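Phenylalanine ammonia-lyase (Rhodosporidium toruloides, PDB 1Y2M) catalyses the non-oxidative deamination of L-phenylalanine and L-tyrosine to trans-cinnamate and p-coumarate, releasing ammonium. Local coordinates at residues B[518-521]-B[522-526]. Sequence-based numbering, arbitrary orientation.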
loop_
_atom_site.group_PDB
_atom_site.type_symbol
_atom_site.label_atom_id
_atom_site.label_comp_id
_atom_site.label_asym_id
_atom_site.label_seq_id
_atom_site.Cartn_x
_atom_site.Cartn_y
_atom_site.Cartn_z
ATOM N N ASP B 518 18.021 6.063 3.379
ATOM C CA ASP B 518 18.527 7.302 2.827
ATOM C C ASP B 518 17.604 8.449 3.224
ATOM O O ASP B 518 18.030 9.513 3.722
ATOM C CB ASP B 518 18.586 7.187 1.308
ATOM C CG ASP B 518 19.433 8.289 0.654
ATOM O OD1 ASP B 518 20.414 8.818 1.285
ATOM O OD2 ASP B 518 19.146 8.583 -0.531
ATOM N N VAL B 519 16.301 8.245 3.009
ATOM C CA VAL B 519 15.321 9.282 3.377
ATOM C C VAL B 519 15.313 9.554 4.845
ATOM O O VAL B 519 15.216 10.735 5.268
ATOM C CB VAL B 519 13.954 8.928 2.838
ATOM C CG1 VAL B 519 12.900 9.946 3.244
ATOM C CG2 VAL B 519 14.060 8.801 1.324
ATOM N N LEU B 520 15.388 8.495 5.657
ATOM C CA LEU B 520 15.428 8.702 7.117
ATOM C C LEU B 520 16.696 9.470 7.469
ATOM O O LEU B 520 16.667 10.280 8.399
ATOM C CB LEU B 520 15.372 7.387 7.894
ATOM C CG LEU B 520 15.269 7.516 9.424
ATOM C CD1 LEU B 520 14.204 8.492 9.907
ATOM C CD2 LEU B 520 14.990 6.179 10.114
ATOM N N SER B 521 17.825 9.229 6.776
ATOM C CA SER B 521 19.067 9.968 7.076
ATOM C C SER B 521 18.883 11.447 6.797
ATOM O O SER B 521 19.418 12.289 7.508
ATOM C CB SER B 521 20.215 9.418 6.272
ATOM O OG SER B 521 20.467 8.029 6.580
ATOM N N LEU B 522 18.143 11.767 5.745
ATOM C CA LEU B 522 17.872 13.193 5.452
ATOM C C LEU B 522 17.055 13.805 6.586
ATOM O O LEU B 522 17.324 14.927 7.028
ATOM C CB LEU B 522 17.045 13.324 4.159
ATOM C CG LEU B 522 17.747 12.957 2.846
ATOM C CD1 LEU B 522 16.788 12.838 1.686
ATOM C CD2 LEU B 522 18.818 13.986 2.538
ATOM N N LEU B 523 16.031 13.084 7.027
ATOM C CA LEU B 523 15.160 13.551 8.112
ATOM C C LEU B 523 15.942 13.712 9.404
ATOM O O LEU B 523 15.771 14.724 10.129
ATOM C CB LEU B 523 13.990 12.581 8.276
ATOM C CG LEU B 523 13.000 12.886 9.374
ATOM C CD1 LEU B 523 12.452 14.241 9.335
ATOM C CD2 LEU B 523 11.893 11.773 9.450
ATOM N N LEU B 524 16.731 12.696 9.760
ATOM C CA LEU B 524 17.426 12.767 11.044
ATOM C C LEU B 524 18.562 13.822 11.005
ATOM O O LEU B 524 18.858 14.470 12.019
ATOM C CB LEU B 524 17.926 11.396 11.496
ATOM C CG LEU B 524 16.779 10.420 11.760
ATOM C CD1 LEU B 524 17.360 9.214 12.481
ATOM C CD2 LEU B 524 15.612 10.988 12.564
ATOM N N ALA B 525 19.183 14.012 9.836
ATOM C CA ALA B 525 20.193 15.110 9.668
ATOM C C ALA B 525 19.494 16.469 9.908
ATOM O O ALA B 525 20.028 17.350 10.527
ATOM C CB ALA B 525 20.831 15.073 8.341
ATOM N N THR B 526 18.328 16.615 9.329
ATOM C CA THR B 526 17.504 17.821 9.522
ATOM C C THR B 526 17.164 18.075 11.005
ATOM O O THR B 526 17.287 19.184 11.549
ATOM C CB THR B 526 16.237 17.690 8.660
ATOM O OG1 THR B 526 16.632 17.699 7.287
ATOM C CG2 THR B 526 15.198 18.777 8.900
#
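L520 and L524, one turn apart on the same helix, cross obliquely: the CD1 methyl of L520 lies against the branch point of L524, 3.7 Å from its CG and nearly as close to its CD2. That methyl is shared, because CD2 of L523 also touches it, at 4.0 Å, coming in roughly at right angles to the L524 contact. The torsions set this up: L520 has CG anti to its own N (chi1 -174°), whereas L524 turns CG beside its N (chi1 -64°), bringing the two branch points together. L524 also rests against the backbone, its CG 3.4 Å from O of L520.

The frame beneath is regular alpha-helix, part of helix 506-560, one of the long central helices of the PAL/histidase fold. N of L522, L523, L524 and A525 each donate to the carbonyl four residues back; the shortest of these bonds, 2.8 Å, runs from N of L524 to O of L520, and its N-H points nearly straight at the oxygen (163°). At O of L522 two donors of T526, its N and its OG1, converge from opposite faces of the carbonyl plane. OG1 of T526 lies 2.9 Å from O of L522, so the buried threonine hydroxyl is satisfied within the helix. S521 does likewise, its OG bonding to O of N517.

Around this turn, L520 packs on L429 and I432 of helix 416-443, L523 on A474 and T478, and L524 on L289, L292 and L296 of helix 273-303. On another side, OD1 of D518 bonds to OH of Y699 and forms a salt bridge with K703, while L522 touches Y699 of the same chain and V142 of the second subunit.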